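Local coordinates for diaminopimelate decarboxylase (PDB 2P3E), which probably catalyses the pyridoxal-phosphate-dependent decarboxylation of meso-diaminopimelate to L-lysine, the last step of lysine biosynthesis by the diaminopimelate pathway, at residues Leu18-Gln30 against Glu393-Arg405. Residues are numbered along the deposited sequence; the frame is centred on the assembly and turned at random.
Sequences LFIEGVSLKELAQ and EVLVENGSVKLIR
Two beta hairpins meet turn against turn in the beta domain: Glu21 and Gly22, in the type I' turn from Ile20 to Val23, face Asn398 and Gly399, in the type I' turn from Glu397 to Ser400. Glu21 joins them twice. Glu21 O takes the N-H of Gly399 at 2.7 Å, and Glu21 OE1 receives Asn398 N at 2.9 Å, an almost straight bond (168°) that arrives from above the carboxylate plane. With CG beside the backbone N (chi1 -67°), the bend at chi2 sets OE1 beside Asn398 N; OE2 goes to Ser40 OG and Asn42 N, so the one carboxylate also ties in the end of strand 36-40 and the start of helix 41-54. With an alanine here, Asn398 N would probably lose its OE1 partner, and Ser40 OG and Asn42 N their OE2, leaving the turns tied by the backbone bond to Gly399 N. Next to the turns the contact is apolar. CG1 of Val396 lies 3.2 Å from CG2 of Val23, closer than usual for two carbons and perhaps doubtful in detail, while Val396 CG2 meets Leu28 CD1 at 4.0 Å. Leu28 and Val401 slide past each other in opposite directions, Leu28 CD2 lying 3.8 Å from Val401 CG1. That same Val401 methyl, CG1, touches Val23 CG1 at 3.9 Å. Ser24 caps the helix bearing Leu28, its OG accepting Glu27 N. Strand 392-397 pairs in parallel with strand 36-40, whose Val38 and Leu36 pack on Ile20 and Leu28: an N-terminal hairpin and helix packed on a C-terminal hairpin, as expected where both chain ends build the beta domain beside the barrel in class-II decarboxylases.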
ATOM      1  N   LEU B  18     -26.254 -10.926  -9.566  1.00 22.31           N
ATOM      2  CA  LEU B  18     -26.012  -9.539  -9.158  1.00 21.53           C
ATOM      3  C   LEU B  18     -25.779  -8.641 -10.375  1.00 20.92           C
ATOM      4  O   LEU B  18     -24.998  -8.978 -11.270  1.00 20.59           O
ATOM      5  CB  LEU B  18     -24.837  -9.448  -8.156  1.00 21.34           C
ATOM      6  CG  LEU B  18     -24.644  -8.094  -7.443  1.00 21.26           C
ATOM      7  CD1 LEU B  18     -25.787  -7.775  -6.492  1.00 19.73           C
ATOM      8  CD2 LEU B  18     -23.309  -8.059  -6.686  1.00 20.87           C
ATOM      9  N   PHE B  19     -26.478  -7.511 -10.396  1.00 20.85           N
ATOM     10  CA  PHE B  19     -26.372  -6.507 -11.450  1.00 20.90           C
ATOM     11  C   PHE B  19     -26.029  -5.139 -10.831  1.00 20.44           C
ATOM     12  O   PHE B  19     -26.432  -4.848  -9.706  1.00 19.91           O
ATOM     13  CB  PHE B  19     -27.697  -6.374 -12.222  1.00 21.38           C
ATOM     14  CG  PHE B  19     -27.937  -7.463 -13.252  1.00 20.49           C
ATOM     15  CD1 PHE B  19     -27.757  -7.210 -14.600  1.00 21.82           C
ATOM     16  CD2 PHE B  19     -28.365  -8.726 -12.870  1.00 21.78           C
ATOM     17  CE1 PHE B  19     -27.984  -8.212 -15.561  1.00 22.06           C
ATOM     18  CE2 PHE B  19     -28.591  -9.746 -13.821  1.00 21.24           C
ATOM     19  CZ  PHE B  19     -28.398  -9.485 -15.160  1.00 21.37           C
ATOM     20  N   ILE B  20     -25.326  -4.307 -11.595  1.00 20.26           N
ATOM     21  CA  ILE B  20     -25.122  -2.891 -11.248  1.00 20.61           C
ATOM     22  C   ILE B  20     -25.437  -2.051 -12.469  1.00 20.44           C
ATOM     23  O   ILE B  20     -24.892  -2.292 -13.544  1.00 21.41           O
ATOM     24  CB  ILE B  20     -23.665  -2.612 -10.734  1.00 20.78           C
ATOM     25  CG1 ILE B  20     -23.532  -1.160 -10.236  1.00 20.79           C
ATOM     26  CG2 ILE B  20     -22.612  -2.964 -11.806  1.00 19.80           C
ATOM     27  CD1 ILE B  20     -22.227  -0.871  -9.529  1.00 21.97           C
ATOM     28  N   GLU B  21     -26.326  -1.072 -12.312  1.00 20.88           N
ATOM     29  CA  GLU B  21     -26.843  -0.287 -13.444  1.00 21.36           C
ATOM     30  C   GLU B  21     -27.230  -1.142 -14.677  1.00 21.14           C
ATOM     31  O   GLU B  21     -26.898  -0.802 -15.822  1.00 21.76           O
ATOM     32  CB  GLU B  21     -25.859   0.834 -13.839  1.00 21.64           C
ATOM     33  CG  GLU B  21     -25.725   1.920 -12.777  1.00 22.03           C
ATOM     34  CD  GLU B  21     -25.459   3.279 -13.366  1.00 21.89           C
ATOM     35  OE1 GLU B  21     -26.115   3.628 -14.376  1.00 21.81           O
ATOM     36  OE2 GLU B  21     -24.598   4.002 -12.818  1.00 21.37           O
ATOM     37  N   GLY B  22     -27.918  -2.250 -14.429  1.00 21.09           N
ATOM     38  CA  GLY B  22     -28.386  -3.141 -15.501  1.00 20.74           C
ATOM     39  C   GLY B  22     -27.297  -3.953 -16.187  1.00 21.04           C
ATOM     40  O   GLY B  22     -27.512  -4.475 -17.281  1.00 20.95           O
ATOM     41  N   VAL B  23     -26.107  -4.028 -15.575  1.00 20.53           N
ATOM     42  CA  VAL B  23     -25.020  -4.842 -16.118  1.00 19.66           C
ATOM     43  C   VAL B  23     -24.649  -5.944 -15.123  1.00 19.37           C
ATOM     44  O   VAL B  23     -24.414  -5.680 -13.943  1.00 19.00           O
ATOM     45  CB  VAL B  23     -23.759  -4.002 -16.499  1.00 20.30           C
ATOM     46  CG1 VAL B  23     -22.678  -4.896 -17.119  1.00 19.39           C
ATOM     47  CG2 VAL B  23     -24.119  -2.884 -17.463  1.00 19.15           C
ATOM     48  N   SER B  24     -24.613  -7.180 -15.613  1.00 18.58           N
ATOM     49  CA  SER B  24     -24.337  -8.352 -14.785  1.00 18.58           C
ATOM     50  C   SER B  24     -22.875  -8.302 -14.331  1.00 17.84           C
ATOM     51  O   SER B  24     -21.985  -8.143 -15.151  1.00 16.90           O
ATOM     52  CB  SER B  24     -24.576  -9.617 -15.618  1.00 18.19           C
ATOM     53  OG  SER B  24     -23.922 -10.726 -15.062  1.00 21.12           O
ATOM     54  N   LEU B  25     -22.643  -8.447 -13.029  1.00 18.15           N
ATOM     55  CA  LEU B  25     -21.285  -8.538 -12.502  1.00 18.21           C
ATOM     56  C   LEU B  25     -20.570  -9.799 -12.947  1.00 18.20           C
ATOM     57  O   LEU B  25     -19.363  -9.790 -13.152  1.00 17.64           O
ATOM     58  CB  LEU B  25     -21.280  -8.408 -10.969  1.00 17.83           C
ATOM     59  CG  LEU B  25     -21.529  -6.922 -10.640  1.00 19.32           C
ATOM     60  CD1 LEU B  25     -21.895  -6.781  -9.230  1.00 21.64           C
ATOM     61  CD2 LEU B  25     -20.323  -6.007 -10.994  1.00 16.79           C
ATOM     62  N   LYS B  26     -21.312 -10.893 -13.104  1.00 19.00           N
ATOM     63  CA  LYS B  26     -20.696 -12.116 -13.625  1.00 19.17           C
ATOM     64  C   LYS B  26     -20.176 -11.938 -15.057  1.00 18.52           C
ATOM     65  O   LYS B  26     -19.063 -12.362 -15.371  1.00 17.34           O
ATOM     66  CB  LYS B  26     -21.640 -13.318 -13.516  1.00 20.51           C
ATOM     67  CG  LYS B  26     -21.001 -14.620 -13.984  1.00 22.29           C
ATOM     68  CD  LYS B  26     -21.878 -15.813 -13.626  1.00 28.74           C
ATOM     69  CE  LYS B  26     -21.182 -17.114 -13.963  1.00 32.81           C
ATOM     70  NZ  LYS B  26     -22.145 -18.272 -13.878  1.00 35.95           N
ATOM     71  N   GLU B  27     -20.964 -11.299 -15.921  1.00 18.27           N
ATOM     72  CA  GLU B  27     -20.480 -11.009 -17.268  1.00 18.88           C
ATOM     73  C   GLU B  27     -19.248 -10.097 -17.268  1.00 17.76           C
ATOM     74  O   GLU B  27     -18.300 -10.337 -18.004  1.00 17.34           O
ATOM     75  CB  GLU B  27     -21.566 -10.406 -18.160  1.00 19.15           C
ATOM     76  CG  GLU B  27     -21.167 -10.396 -19.672  1.00 23.05           C
ATOM     77  CD  GLU B  27     -21.010 -11.816 -20.292  1.00 28.73           C
ATOM     78  OE1 GLU B  27     -21.871 -12.707 -20.068  1.00 31.12           O
ATOM     79  OE2 GLU B  27     -20.016 -12.043 -21.010  1.00 32.48           O
ATOM     80  N   LEU B  28     -19.277  -9.048 -16.453  1.00 16.95           N
ATOM     81  CA  LEU B  28     -18.117  -8.162 -16.345  1.00 16.90           C
ATOM     82  C   LEU B  28     -16.865  -8.918 -15.892  1.00 16.57           C
ATOM     83  O   LEU B  28     -15.791  -8.714 -16.446  1.00 16.05           O
ATOM     84  CB  LEU B  28     -18.400  -6.980 -15.399  1.00 16.47           C
ATOM     85  CG  LEU B  28     -19.375  -5.934 -15.941  1.00 16.39           C
ATOM     86  CD1 LEU B  28     -19.744  -5.003 -14.820  1.00 17.05           C
ATOM     87  CD2 LEU B  28     -18.760  -5.161 -17.115  1.00 15.69           C
ATOM     88  N   ALA B  29     -17.025  -9.786 -14.892  1.00 16.18           N
ATOM     89  CA  ALA B  29     -15.937 -10.620 -14.387  1.00 16.42           C
ATOM     90  C   ALA B  29     -15.379 -11.587 -15.444  1.00 16.95           C
ATOM     91  O   ALA B  29     -14.165 -11.711 -15.598  1.00 16.70           O
ATOM     92  CB  ALA B  29     -16.402 -11.380 -13.165  1.00 15.93           C
ATOM     93  N   GLN B  30     -16.269 -12.245 -16.187  1.00 17.43           N
ATOM     94  CA  GLN B  30     -15.871 -13.144 -17.277  1.00 18.09           C
ATOM     95  C   GLN B  30     -15.255 -12.384 -18.443  1.00 18.13           C
ATOM     96  O   GLN B  30     -14.325 -12.869 -19.083  1.00 18.37           O
ATOM     97  CB  GLN B  30     -17.078 -13.969 -17.770  1.00 18.63           C
ATOM     98  CG  GLN B  30     -17.646 -14.939 -16.747  1.00 18.37           C
ATOM     99  CD  GLN B  30     -18.964 -15.588 -17.222  1.00 20.61           C
ATOM    100  OE1 GLN B  30     -19.686 -15.044 -18.070  1.00 21.42           O
ATOM    101  NE2 GLN B  30     -19.274 -16.743 -16.670  1.00 22.27           N
ATOM    102  N   GLU B 393     -10.324  -1.393 -14.099  1.00  9.83           N
ATOM    103  CA  GLU B 393     -11.438  -0.605 -13.601  1.00 10.72           C
ATOM    104  C   GLU B 393     -12.458  -0.347 -14.733  1.00 10.45           C
ATOM    105  O   GLU B 393     -12.094   0.070 -15.820  1.00 10.15           O
ATOM    106  CB  GLU B 393     -10.947   0.734 -13.062  1.00  9.73           C
ATOM    107  CG  GLU B 393     -10.090   0.636 -11.768  1.00 11.30           C
ATOM    108  CD  GLU B 393      -9.684   2.026 -11.239  1.00 11.37           C
ATOM    109  OE1 GLU B 393      -8.952   2.777 -11.951  1.00 10.53           O
ATOM    110  OE2 GLU B 393     -10.080   2.379 -10.109  1.00 11.51           O
ATOM    111  N   VAL B 394     -13.733  -0.575 -14.456  1.00 12.02           N
ATOM    112  CA  VAL B 394     -14.787  -0.353 -15.459  1.00 12.23           C
ATOM    113  C   VAL B 394     -15.850   0.560 -14.867  1.00 12.63           C
ATOM    114  O   VAL B 394     -16.075   0.548 -13.662  1.00 12.53           O
ATOM    115  CB  VAL B 394     -15.430  -1.686 -15.947  1.00 12.29           C
ATOM    116  CG1 VAL B 394     -14.397  -2.544 -16.694  1.00 11.64           C
ATOM    117  CG2 VAL B 394     -15.981  -2.478 -14.789  1.00 13.04           C
ATOM    118  N   LEU B 395     -16.470   1.359 -15.724  1.00 12.54           N
ATOM    119  CA  LEU B 395     -17.509   2.306 -15.337  1.00 12.96           C
ATOM    120  C   LEU B 395     -18.807   1.949 -16.077  1.00 14.79           C
ATOM    121  O   LEU B 395     -18.849   1.947 -17.326  1.00 15.51           O
ATOM    122  CB  LEU B 395     -17.090   3.727 -15.691  1.00 13.46           C
ATOM    123  CG  LEU B 395     -18.085   4.887 -15.447  1.00 11.68           C
ATOM    124  CD1 LEU B 395     -18.271   5.122 -13.960  1.00 13.25           C
ATOM    125  CD2 LEU B 395     -17.566   6.134 -16.134  1.00 12.85           C
ATOM    126  N   VAL B 396     -19.840   1.627 -15.308  1.00 15.47           N
ATOM    127  CA  VAL B 396     -21.122   1.218 -15.859  1.00 17.26           C
ATOM    128  C   VAL B 396     -22.086   2.416 -15.866  1.00 18.20           C
ATOM    129  O   VAL B 396     -22.072   3.234 -14.943  1.00 17.42           O
ATOM    130  CB  VAL B 396     -21.717   0.038 -15.075  1.00 17.52           C
ATOM    131  CG1 VAL B 396     -23.022  -0.401 -15.703  1.00 20.51           C
ATOM    132  CG2 VAL B 396     -20.762  -1.149 -15.085  1.00 17.24           C
ATOM    133  N   GLU B 397     -22.876   2.542 -16.932  1.00 19.29           N
ATOM    134  CA  GLU B 397     -23.918   3.565 -16.986  1.00 20.37           C
ATOM    135  C   GLU B 397     -25.090   3.034 -17.811  1.00 21.58           C
ATOM    136  O   GLU B 397     -24.930   2.771 -19.016  1.00 20.96           O
ATOM    137  CB  GLU B 397     -23.385   4.849 -17.614  1.00 20.82           C
ATOM    138  CG  GLU B 397     -24.385   6.011 -17.608  1.00 22.70           C
ATOM    139  CD  GLU B 397     -23.769   7.311 -18.088  1.00 24.21           C
ATOM    140  OE1 GLU B 397     -22.699   7.722 -17.574  0.70 28.62           O
ATOM    141  OE2 GLU B 397     -24.351   7.945 -18.972  0.90 26.78           O
ATOM    142  N   ASN B 398     -26.230   2.861 -17.143  1.00 21.49           N
ATOM    143  CA  ASN B 398     -27.498   2.475 -17.787  1.00 23.10           C
ATOM    144  C   ASN B 398     -27.320   1.354 -18.832  1.00 22.96           C
ATOM    145  O   ASN B 398     -27.534   1.565 -20.028  1.00 22.83           O
ATOM    146  CB  ASN B 398     -28.158   3.709 -18.414  1.00 23.25           C
ATOM    147  CG  ASN B 398     -29.606   3.460 -18.821  0.90 25.54           C
ATOM    148  OD1 ASN B 398     -30.259   2.540 -18.319  1.00 28.49           O
ATOM    149  ND2 ASN B 398     -30.109   4.284 -19.738  0.70 27.57           N
ATOM    150  N   GLY B 399     -26.865   0.189 -18.370  1.00 22.58           N
ATOM    151  CA  GLY B 399     -26.703  -0.981 -19.238  1.00 21.73           C
ATOM    152  C   GLY B 399     -25.450  -1.065 -20.101  1.00 21.44           C
ATOM    153  O   GLY B 399     -25.210  -2.098 -20.727  1.00 22.13           O
ATOM    154  N   SER B 400     -24.652  -0.001 -20.172  1.00 20.34           N
ATOM    155  CA  SER B 400     -23.435  -0.061 -20.975  1.00 19.92           C
ATOM    156  C   SER B 400     -22.185   0.166 -20.121  1.00 19.33           C
ATOM    157  O   SER B 400     -22.298   0.509 -18.942  1.00 18.24           O
ATOM    158  CB  SER B 400     -23.499   0.908 -22.147  1.00 19.96           C
ATOM    159  OG  SER B 400     -23.383   2.246 -21.713  1.00 22.10           O
ATOM    160  N   VAL B 401     -21.011  -0.068 -20.707  1.00 18.84           N
ATOM    161  CA  VAL B 401     -19.751  -0.025 -19.943  1.00 19.08           C
ATOM    162  C   VAL B 401     -18.619   0.660 -20.682  1.00 18.39           C
ATOM    163  O   VAL B 401     -18.518   0.573 -21.904  1.00 18.97           O
ATOM    164  CB  VAL B 401     -19.256  -1.434 -19.463  1.00 19.39           C
ATOM    165  CG1 VAL B 401     -20.328  -2.160 -18.728  1.00 21.02           C
ATOM    166  CG2 VAL B 401     -18.756  -2.296 -20.637  1.00 20.44           C
ATOM    167  N   LYS B 402     -17.760   1.335 -19.923  1.00 16.75           N
ATOM    168  CA  LYS B 402     -16.515   1.832 -20.435  1.00 16.84           C
ATOM    169  C   LYS B 402     -15.362   1.270 -19.602  1.00 15.66           C
ATOM    170  O   LYS B 402     -15.418   1.248 -18.369  1.00 14.41           O
ATOM    171  CB  LYS B 402     -16.483   3.372 -20.383  1.00 17.31           C
ATOM    172  CG  LYS B 402     -17.458   4.062 -21.323  1.00 19.78           C
ATOM    173  CD  LYS B 402     -17.323   5.602 -21.255  1.00 22.18           C
ATOM    174  CE  LYS B 402     -17.694   6.089 -19.845  1.00 27.70           C
ATOM    175  NZ  LYS B 402     -18.234   7.513 -19.732  1.00 32.86           N
ATOM    176  N   LEU B 403     -14.323   0.808 -20.278  1.00 14.85           N
ATOM    177  CA  LEU B 403     -13.104   0.444 -19.599  1.00 14.47           C
ATOM    178  C   LEU B 403     -12.379   1.736 -19.229  1.00 14.36           C
ATOM    179  O   LEU B 403     -12.048   2.531 -20.120  1.00 14.74           O
ATOM    180  CB  LEU B 403     -12.238  -0.478 -20.484  1.00 14.80           C
ATOM    181  CG  LEU B 403     -10.922  -1.030 -19.903  1.00 13.42           C
ATOM    182  CD1 LEU B 403     -11.226  -1.941 -18.690  1.00 14.19           C
ATOM    183  CD2 LEU B 403     -10.188  -1.822 -20.980  1.00 14.23           C
ATOM    184  N   ILE B 404     -12.198   1.988 -17.929  1.00 12.85           N
ATOM    185  CA  ILE B 404     -11.572   3.256 -17.494  1.00 11.90           C
ATOM    186  C   ILE B 404     -10.128   3.093 -16.919  1.00 11.93           C
ATOM    187  O   ILE B 404      -9.411   4.083 -16.711  1.00 12.05           O
ATOM    188  CB  ILE B 404     -12.506   4.089 -16.555  1.00 11.97           C
ATOM    189  CG1 ILE B 404     -12.879   3.288 -15.296  1.00 12.00           C
ATOM    190  CG2 ILE B 404     -13.769   4.538 -17.308  1.00 11.59           C
ATOM    191  CD1 ILE B 404     -13.379   4.143 -14.148  1.00 13.07           C
ATOM    192  N   ARG B 405      -9.708   1.847 -16.724  1.00 11.54           N
ATOM    193  CA  ARG B 405      -8.295   1.515 -16.499  1.00 12.14           C
ATOM    194  C   ARG B 405      -8.039   0.085 -16.945  1.00 11.95           C
ATOM    195  O   ARG B 405      -8.686  -0.836 -16.460  1.00 12.04           O
ATOM    196  CB  ARG B 405      -7.891   1.685 -15.022  1.00 11.75           C
ATOM    197  CG  ARG B 405      -6.361   1.612 -14.831  1.00 10.82           C
ATOM    198  CD  ARG B 405      -5.927   1.715 -13.368  1.00 11.23           C
ATOM    199  NE  ARG B 405      -4.479   1.469 -13.266  1.00 10.74           N
ATOM    200  CZ  ARG B 405      -3.547   2.415 -13.173  1.00  9.30           C
ATOM    201  NH1 ARG B 405      -3.876   3.700 -13.139  1.00  9.67           N
ATOM    202  NH2 ARG B 405      -2.270   2.063 -13.062  1.00 11.01           N
TER